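Tumor necrosis factor receptor superfamily member 11B (Mus musculus, PDB 4E4D) acts as a secreted decoy receptor that neutralises the cytokine RANKL and so restrains osteoclast formation, here in its cysteine-rich TNFR repeats. Local coordinates at residues 7-15 with 21-32; 100-109 with 130-139. All blocks are in the same frame, centred on the assembly; numbering follows the deposited sequence.

Interaction 1: residues 7-15 with 21-32; sequences YLHYDPETG and DKCAPGTYLKQH
Y10 lays its ring across the segment that runs from D21 to H32, in the first TNFR cysteine-rich repeat, whose strands 9-10 and 20-21 form a small antiparallel ladder. The ladder itself is short: H9 and D21 form a non-hydrogen-bonded pair, and beside it the backbone N of K22 donates to L8 O over 3.0 Å. The snug part of the contact lies on the Y10 side. With CG placed between its own backbone N and carbonyl carbon (chi1 72°), the ring is carried over to the second segment, where D21 O meets its edge in plane, 3.5 Å from Y10 CE1. That same carbonyl accepts a hydrogen bond from T39 OG1. K22 CG approaches the ring obliquely, 3.9 Å from Y10 CD1, and L29 comes from the opposite direction, placing CD1 4.1 Å from Y10 CZ. Nearby, C23 is bridged by a disulfide to C41, so covalent and apolar fastening occur close together. The other side is looser and faces solvent. L8 and the extended K22 chain lie across each other, L8 CD2 being 3.9 Å from K22 NZ, while the H9 ring and D21 carboxylate lie side by side, their planes 74° apart. The contact as a whole is largely at the surface, with L29 its one buried touching residue. Beyond the paired strands, P12 passes alongside the H32 ring, and H32 ND1 gives Y10 OH a weak, bent hydrogen bond of 3.2 Å.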
loop_
_atom_site.group_PDB
_atom_site.type_symbol
_atom_site.label_atom_id
_atom_site.label_comp_id
_atom_site.label_asym_id
_atom_site.label_seq_id
_atom_site.Cartn_x
_atom_site.Cartn_y
_atom_site.Cartn_z
ATOM N N TYR B 7 -28.123 24.587 24.337
ATOM C CA TYR B 7 -27.925 25.978 24.726
ATOM C C TYR B 7 -26.682 26.558 24.055
ATOM O O TYR B 7 -26.324 27.713 24.287
ATOM C CB TYR B 7 -27.801 26.087 26.246
ATOM C CG TYR B 7 -28.807 25.242 26.996
ATOM C CD1 TYR B 7 -30.092 25.057 26.502
ATOM C CD2 TYR B 7 -28.468 24.620 28.191
ATOM C CE1 TYR B 7 -31.015 24.284 27.181
ATOM C CE2 TYR B 7 -29.385 23.842 28.877
ATOM C CZ TYR B 7 -30.658 23.678 28.367
ATOM O OH TYR B 7 -31.577 22.906 29.041
ATOM N N LEU B 8 -26.028 25.751 23.225
ATOM C CA LEU B 8 -24.885 26.216 22.450
ATOM C C LEU B 8 -25.363 26.650 21.072
ATOM O O LEU B 8 -26.324 26.094 20.543
ATOM C CB LEU B 8 -23.832 25.116 22.322
ATOM C CG LEU B 8 -22.539 25.366 23.104
ATOM C CD1 LEU B 8 -22.690 24.943 24.559
ATOM C CD2 LEU B 8 -21.368 24.653 22.447
ATOM N N HIS B 9 -24.694 27.643 20.494
ATOM C CA HIS B 9 -25.178 28.264 19.265
ATOM C C HIS B 9 -24.131 28.381 18.158
ATOM O O HIS B 9 -22.965 28.684 18.409
ATOM C CB HIS B 9 -25.728 29.655 19.582
ATOM C CG HIS B 9 -27.028 29.637 20.323
ATOM N ND1 HIS B 9 -27.324 30.529 21.331
ATOM C CD2 HIS B 9 -28.115 28.840 20.195
ATOM C CE1 HIS B 9 -28.536 30.279 21.796
ATOM N NE2 HIS B 9 -29.037 29.259 21.122
ATOM N N TYR B 10 -24.578 28.140 16.927
ATOM C CA TYR B 10 -23.790 28.407 15.727
ATOM C C TYR B 10 -24.677 29.251 14.814
ATOM O O TYR B 10 -25.656 29.826 15.284
ATOM C CB TYR B 10 -23.364 27.106 15.044
ATOM C CG TYR B 10 -24.488 26.378 14.342
ATOM C CD1 TYR B 10 -25.478 25.730 15.065
ATOM C CD2 TYR B 10 -24.554 26.334 12.955
ATOM C CE1 TYR B 10 -26.507 25.065 14.430
ATOM C CE2 TYR B 10 -25.578 25.669 12.310
ATOM C CZ TYR B 10 -26.552 25.037 13.052
ATOM O OH TYR B 10 -27.576 24.375 12.417
ATOM N N ASP B 11 -24.362 29.332 13.523
ATOM C CA ASP B 11 -25.173 30.154 12.623
ATOM C C ASP B 11 -25.010 29.852 11.129
ATOM O O ASP B 11 -23.924 30.013 10.574
ATOM C CB ASP B 11 -24.876 31.636 12.867
ATOM C CG ASP B 11 -23.389 31.936 12.909
ATOM O OD1 ASP B 11 -22.590 31.062 12.512
ATOM O OD2 ASP B 11 -23.019 33.050 13.336
ATOM N N PRO B 12 -26.099 29.410 10.476
ATOM C CA PRO B 12 -26.167 29.313 9.014
ATOM C C PRO B 12 -26.814 30.558 8.404
ATOM O O PRO B 12 -27.037 31.534 9.122
ATOM C CB PRO B 12 -27.058 28.091 8.800
ATOM C CG PRO B 12 -28.002 28.131 9.950
ATOM C CD PRO B 12 -27.243 28.735 11.115
ATOM N N GLU B 13 -27.111 30.527 7.107
ATOM C CA GLU B 13 -27.749 31.663 6.443
ATOM C C GLU B 13 -28.412 31.277 5.123
ATOM O O GLU B 13 -27.953 30.375 4.422
ATOM C CB GLU B 13 -26.724 32.772 6.181
ATOM C CG GLU B 13 -27.276 33.942 5.373
ATOM C CD GLU B 13 -26.189 34.852 4.836
ATOM O OE1 GLU B 13 -25.132 34.969 5.489
ATOM O OE2 GLU B 13 -26.390 35.446 3.754
ATOM N N THR B 14 -29.499 31.973 4.799
ATOM C CA THR B 14 -30.126 31.873 3.485
ATOM C C THR B 14 -30.755 33.212 3.108
ATOM O O THR B 14 -30.293 33.886 2.186
ATOM C CB THR B 14 -31.209 30.780 3.443
ATOM O OG1 THR B 14 -30.623 29.507 3.742
ATOM C CG2 THR B 14 -31.859 30.728 2.066
ATOM N N GLY B 15 -31.809 33.591 3.825
ATOM C CA GLY B 15 -32.454 34.877 3.622
ATOM C C GLY B 15 -31.878 35.936 4.542
ATOM O O GLY B 15 -31.999 37.134 4.283
ATOM N N ASP B 21 -29.539 26.723 17.862
ATOM C CA ASP B 21 -29.014 25.688 18.747
ATOM C C ASP B 21 -28.340 24.539 18.005
ATOM O O ASP B 21 -28.803 24.103 16.951
ATOM C CB ASP B 21 -30.139 25.137 19.624
ATOM C CG ASP B 21 -30.696 26.177 20.573
ATOM O OD1 ASP B 21 -31.532 26.995 20.134
ATOM O OD2 ASP B 21 -30.300 26.176 21.757
ATOM N N LYS B 22 -27.239 24.057 18.572
ATOM C CA LYS B 22 -26.581 22.856 18.082
ATOM C C LYS B 22 -27.389 21.641 18.514
ATOM O O LYS B 22 -28.303 21.754 19.332
ATOM C CB LYS B 22 -25.163 22.749 18.648
ATOM C CG LYS B 22 -24.228 23.874 18.239
ATOM C CD LYS B 22 -22.807 23.593 18.706
ATOM C CE LYS B 22 -21.849 24.702 18.303
ATOM N NZ LYS B 22 -20.439 24.376 18.662
ATOM N N CYS B 23 -27.050 20.477 17.968
ATOM C CA CYS B 23 -27.711 19.238 18.357
ATOM C C CYS B 23 -27.014 18.613 19.558
ATOM O O CYS B 23 -25.788 18.539 19.609
ATOM C CB CYS B 23 -27.742 18.252 17.188
ATOM S SG CYS B 23 -28.998 18.634 15.945
ATOM N N ALA B 24 -27.809 18.174 20.526
ATOM C CA ALA B 24 -27.279 17.578 21.744
ATOM C C ALA B 24 -26.728 16.186 21.461
ATOM O O ALA B 24 -27.035 15.591 20.429
ATOM C CB ALA B 24 -28.365 17.508 22.806
ATOM N N PRO B 25 -25.905 15.664 22.381
ATOM C CA PRO B 25 -25.412 14.292 22.237
ATOM C C PRO B 25 -26.568 13.302 22.169
ATOM O O PRO B 25 -27.591 13.509 22.821
ATOM C CB PRO B 25 -24.594 14.079 23.513
ATOM C CG PRO B 25 -24.216 15.448 23.961
ATOM C CD PRO B 25 -25.365 16.324 23.580
ATOM N N GLY B 26 -26.403 12.241 21.386
ATOM C CA GLY B 26 -27.456 11.263 21.195
ATOM C C GLY B 26 -28.327 11.564 19.990
ATOM O O GLY B 26 -29.216 10.783 19.656
ATOM N N THR B 27 -28.074 12.694 19.337
ATOM C CA THR B 27 -28.863 13.092 18.176
ATOM C C THR B 27 -27.969 13.631 17.067
ATOM O O THR B 27 -26.799 13.941 17.296
ATOM C CB THR B 27 -29.891 14.187 18.538
ATOM O OG1 THR B 27 -29.213 15.424 18.788
ATOM C CG2 THR B 27 -30.691 13.794 19.769
ATOM N N TYR B 28 -28.528 13.737 15.866
ATOM C CA TYR B 28 -27.829 14.341 14.739
ATOM C C TYR B 28 -28.711 15.412 14.108
ATOM O O TYR B 28 -29.933 15.376 14.240
ATOM C CB TYR B 28 -27.462 13.283 13.697
ATOM C CG TYR B 28 -28.655 12.679 12.989
ATOM C CD1 TYR B 28 -29.150 13.243 11.818
ATOM C CD2 TYR B 28 -29.286 11.548 13.490
ATOM C CE1 TYR B 28 -30.241 12.697 11.168
ATOM C CE2 TYR B 28 -30.378 10.995 12.844
ATOM C CZ TYR B 28 -30.851 11.573 11.685
ATOM O OH TYR B 28 -31.936 11.027 11.040
ATOM N N LEU B 29 -28.083 16.359 13.421
ATOM C CA LEU B 29 -28.804 17.458 12.787
ATOM C C LEU B 29 -29.449 16.994 11.487
ATOM O O LEU B 29 -28.764 16.535 10.577
ATOM C CB LEU B 29 -27.844 18.617 12.514
ATOM C CG LEU B 29 -28.461 19.952 12.094
ATOM C CD1 LEU B 29 -27.452 21.070 12.292
ATOM C CD2 LEU B 29 -28.931 19.922 10.647
ATOM N N LYS B 30 -30.770 17.115 11.400
ATOM C CA LYS B 30 -31.484 16.713 10.192
ATOM C C LYS B 30 -31.934 17.921 9.368
ATOM O O LYS B 30 -32.010 17.845 8.141
ATOM C CB LYS B 30 -32.686 15.834 10.536
ATOM C CG LYS B 30 -33.234 15.085 9.334
ATOM C CD LYS B 30 -34.304 14.081 9.724
ATOM C CE LYS B 30 -34.613 13.132 8.574
ATOM N NZ LYS B 30 -35.011 13.848 7.330
ATOM N N GLN B 31 -32.238 19.026 10.041
ATOM C CA GLN B 31 -32.617 20.261 9.360
ATOM C C GLN B 31 -32.201 21.490 10.162
ATOM O O GLN B 31 -32.487 21.593 11.354
ATOM C CB GLN B 31 -34.125 20.294 9.099
ATOM C CG GLN B 31 -34.585 19.301 8.048
ATOM C CD GLN B 31 -36.036 19.490 7.653
ATOM O OE1 GLN B 31 -36.819 20.104 8.380
ATOM N NE2 GLN B 31 -36.402 18.964 6.490
ATOM N N HIS B 32 -31.530 22.422 9.492
ATOM C CA HIS B 32 -31.060 23.645 10.127
ATOM C C HIS B 32 -32.219 24.454 10.686
ATOM O O HIS B 32 -33.370 24.263 10.294
ATOM C CB HIS B 32 -30.299 24.503 9.122
ATOM C CG HIS B 32 -28.995 23.913 8.688
ATOM N ND1 HIS B 32 -27.788 24.298 9.230
ATOM C CD2 HIS B 32 -28.709 22.964 7.766
ATOM C CE1 HIS B 32 -26.813 23.613 8.660
ATOM N NE2 HIS B 32 -27.345 22.796 7.768
#

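Interaction 2: residues 100-109 with 130-139; sequences HRSCPPGSGV and SGETSSKAPC
The chain from S102 to P105 runs antiparallel to G131 through S135, with CA atoms 3.9 Å apart at P105 and G131, and then the type II turn from P104 to S107 sends it back past A137, P138 and C139. This is the junction between the third and fourth TNFR cysteine-rich repeats, where a loop of the fourth lies along the turn and edge strand of the third. Regular backbone pairing is sparse, and T133 CA makes a CA-H...O contact with C103 O (3.3 Å). Disulfides secure both partners, C103 to C121 in the third repeat and C139 to C124 in the fourth.

The side chains meet at separate points along this path. V109 makes the main apolar contact of its segment; both methyls face the loop, CG1 lying 3.8 Å from S135 CA and CG2 turned toward the A137 backbone, 3.6 Å from A137 O, while the same residue also touches C121. At the turn, P105 and T133 cross, with P105 CD 3.7 Å from T133 CG2; the threonine presents this methyl by setting it anti to its carbonyl carbon, which leaves OG1 between the backbone N and the carbonyl carbon (chi1 54°). G108 brings no side chain, and C139 SG comes within 4.0 Å of G108 CA. S135 rests its CB against R101 O, the carbonyl that also takes a weak hydrogen bond from T119 OG1. The loop is braced from within by an ST turn, K136 N donating to S134 OG at 157°. Across the junction, S130 OG reaches S107 O in a weak hydrogen bond of 3.5 Å.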
loop_
_atom_site.group_PDB
_atom_site.type_symbol
_atom_site.label_atom_id
_atom_site.label_comp_id
_atom_site.label_asym_id
_atom_site.label_seq_id
_atom_site.Cartn_x
_atom_site.Cartn_y
_atom_site.Cartn_z
ATOM N N HIS B 100 2.430 -8.335 29.060
ATOM C CA HIS B 100 3.340 -7.325 29.583
ATOM C C HIS B 100 4.776 -7.840 29.573
ATOM O O HIS B 100 5.023 -9.026 29.791
ATOM C CB HIS B 100 2.942 -6.923 31.003
ATOM C CG HIS B 100 1.608 -6.249 31.087
ATOM N ND1 HIS B 100 0.512 -6.840 31.679
ATOM C CD2 HIS B 100 1.191 -5.036 30.651
ATOM C CE1 HIS B 100 -0.521 -6.018 31.608
ATOM N NE2 HIS B 100 -0.136 -4.918 30.988
ATOM N N ARG B 101 5.720 -6.939 29.318
ATOM C CA ARG B 101 7.133 -7.293 29.250
ATOM C C ARG B 101 7.562 -8.059 30.495
ATOM O O ARG B 101 7.021 -7.848 31.582
ATOM C CB ARG B 101 7.986 -6.031 29.101
ATOM C CG ARG B 101 9.474 -6.300 28.934
ATOM C CD ARG B 101 10.281 -5.010 28.864
ATOM N NE ARG B 101 9.883 -4.163 27.740
ATOM C CZ ARG B 101 8.974 -3.192 27.800
ATOM N NH1 ARG B 101 8.341 -2.917 28.934
ATOM N NH2 ARG B 101 8.694 -2.485 26.714
ATOM N N SER B 102 8.537 -8.948 30.330
ATOM C CA SER B 102 9.066 -9.728 31.443
ATOM C C SER B 102 10.529 -9.383 31.691
ATOM O O SER B 102 11.397 -9.695 30.877
ATOM C CB SER B 102 8.924 -11.225 31.157
ATOM O OG SER B 102 7.566 -11.579 30.971
ATOM N N CYS B 103 10.796 -8.738 32.822
ATOM C CA CYS B 103 12.153 -8.341 33.177
ATOM C C CYS B 103 13.074 -9.557 33.255
ATOM O O CYS B 103 12.760 -10.531 33.939
ATOM C CB CYS B 103 12.158 -7.605 34.519
ATOM S SG CYS B 103 11.224 -6.055 34.523
ATOM N N PRO B 104 14.221 -9.501 32.558
ATOM C CA PRO B 104 15.179 -10.612 32.551
ATOM C C PRO B 104 15.890 -10.771 33.891
ATOM O O PRO B 104 15.692 -9.949 34.787
ATOM C CB PRO B 104 16.180 -10.200 31.468
ATOM C CG PRO B 104 16.124 -8.717 31.454
ATOM C CD PRO B 104 14.696 -8.361 31.754
ATOM N N PRO B 105 16.711 -11.824 34.030
ATOM C CA PRO B 105 17.473 -12.049 35.262
ATOM C C PRO B 105 18.356 -10.854 35.605
ATOM O O PRO B 105 19.292 -10.548 34.865
ATOM C CB PRO B 105 18.330 -13.275 34.926
ATOM C CG PRO B 105 17.592 -13.969 33.837
ATOM C CD PRO B 105 16.948 -12.882 33.033
ATOM N N GLY B 106 18.052 -10.187 36.713
ATOM C CA GLY B 106 18.802 -9.016 37.133
ATOM C C GLY B 106 18.004 -7.736 36.965
ATOM O O GLY B 106 18.536 -6.638 37.132
ATOM N N SER B 107 16.725 -7.877 36.633
ATOM C CA SER B 107 15.847 -6.726 36.464
ATOM C C SER B 107 14.492 -6.988 37.109
ATOM O O SER B 107 13.983 -8.109 37.069
ATOM C CB SER B 107 15.666 -6.408 34.980
ATOM O OG SER B 107 14.733 -5.356 34.795
ATOM N N GLY B 108 13.913 -5.950 37.704
ATOM C CA GLY B 108 12.624 -6.064 38.361
ATOM C C GLY B 108 11.692 -4.939 37.964
ATOM O O GLY B 108 12.090 -3.775 37.928
ATOM N N VAL B 109 10.445 -5.289 37.662
ATOM C CA VAL B 109 9.448 -4.303 37.260
ATOM C C VAL B 109 9.297 -3.221 38.326
ATOM O O VAL B 109 9.337 -3.505 39.524
ATOM C CB VAL B 109 8.071 -4.954 37.005
ATOM C CG1 VAL B 109 8.155 -5.952 35.859
ATOM C CG2 VAL B 109 7.548 -5.625 38.269
ATOM N N SER B 130 17.765 -9.468 41.965
ATOM C CA SER B 130 16.517 -10.166 41.676
ATOM C C SER B 130 16.777 -11.495 40.976
ATOM O O SER B 130 16.358 -12.550 41.454
ATOM C CB SER B 130 15.609 -9.292 40.809
ATOM O OG SER B 130 16.228 -8.980 39.574
ATOM N N GLY B 131 17.465 -11.438 39.841
ATOM C CA GLY B 131 17.766 -12.629 39.068
ATOM C C GLY B 131 16.543 -13.501 38.857
ATOM O O GLY B 131 16.514 -14.655 39.283
ATOM N N GLU B 132 15.530 -12.946 38.200
ATOM C CA GLU B 132 14.291 -13.674 37.947
ATOM C C GLU B 132 13.597 -13.165 36.688
ATOM O O GLU B 132 13.604 -11.968 36.402
ATOM C CB GLU B 132 13.348 -13.543 39.144
ATOM C CG GLU B 132 12.017 -14.256 38.967
ATOM C CD GLU B 132 11.067 -14.014 40.123
ATOM O OE1 GLU B 132 11.432 -13.252 41.044
ATOM O OE2 GLU B 132 9.957 -14.585 40.112
ATOM N N THR B 133 12.997 -14.086 35.939
ATOM C CA THR B 133 12.235 -13.734 34.747
ATOM C C THR B 133 10.758 -13.590 35.091
ATOM O O THR B 133 9.955 -14.475 34.794
ATOM C CB THR B 133 12.391 -14.797 33.644
ATOM O OG1 THR B 133 12.041 -16.087 34.163
ATOM C CG2 THR B 133 13.821 -14.831 33.131
ATOM N N SER B 134 10.405 -12.473 35.718
ATOM C CA SER B 134 9.034 -12.243 36.160
ATOM C C SER B 134 8.570 -10.827 35.834
ATOM O O SER B 134 9.331 -9.868 35.958
ATOM C CB SER B 134 8.919 -12.488 37.664
ATOM O OG SER B 134 7.615 -12.191 38.132
ATOM N N SER B 135 7.312 -10.710 35.416
ATOM C CA SER B 135 6.704 -9.411 35.152
ATOM C C SER B 135 5.776 -9.027 36.298
ATOM O O SER B 135 4.938 -8.135 36.160
ATOM C CB SER B 135 5.919 -9.450 33.841
ATOM O OG SER B 135 4.828 -10.349 33.928
ATOM N N LYS B 136 5.930 -9.707 37.430
ATOM C CA LYS B 136 5.069 -9.491 38.582
ATOM C C LYS B 136 5.876 -9.633 39.867
ATOM O O LYS B 136 5.448 -10.294 40.813
ATOM C CB LYS B 136 3.918 -10.498 38.570
ATOM C CG LYS B 136 2.810 -10.208 39.573
ATOM C CD LYS B 136 1.632 -11.157 39.391
ATOM C CE LYS B 136 2.044 -12.614 39.545
ATOM N NZ LYS B 136 2.608 -12.910 40.892
ATOM N N ALA B 137 7.053 -9.014 39.893
ATOM C CA ALA B 137 7.923 -9.076 41.061
ATOM C C ALA B 137 9.035 -8.032 40.971
ATOM O O ALA B 137 9.726 -7.945 39.955
ATOM C CB ALA B 137 8.519 -10.468 41.198
ATOM N N PRO B 138 9.209 -7.233 42.036
ATOM C CA PRO B 138 10.256 -6.208 42.085
ATOM C C PRO B 138 11.610 -6.784 42.490
ATOM O O PRO B 138 11.795 -8.001 42.469
ATOM C CB PRO B 138 9.741 -5.249 43.158
ATOM C CG PRO B 138 8.985 -6.123 44.090
ATOM C CD PRO B 138 8.364 -7.208 43.245
ATOM N N CYS B 139 12.545 -5.912 42.853
ATOM C CA CYS B 139 13.868 -6.342 43.288
ATOM C C CYS B 139 13.856 -6.669 44.777
ATOM O O CYS B 139 13.234 -5.963 45.570
ATOM C CB CYS B 139 14.895 -5.246 43.002
ATOM S SG CYS B 139 14.791 -4.568 41.331
#

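Read from the N terminus, the two contacts come in series, neither enclosing nor crossing the other. Interaction 1 closes a very short loop, residues 16-20, which leads from strand 9-10 into strand 20-21, and it ties that ladder to strand 27-31 within a single repeat. The chain then runs on through the rest of the first repeat, the second with its own disulfides, and into the third, before interaction 2 closes a longer loop of twenty residues that carries most of the hairpin 107-111/120-123. This second contact joins successive repeats instead. The centres of interactions 1 and 2 lie about 56 Å apart, on opposite sides of the chain's centre, as befits an elongated receptor.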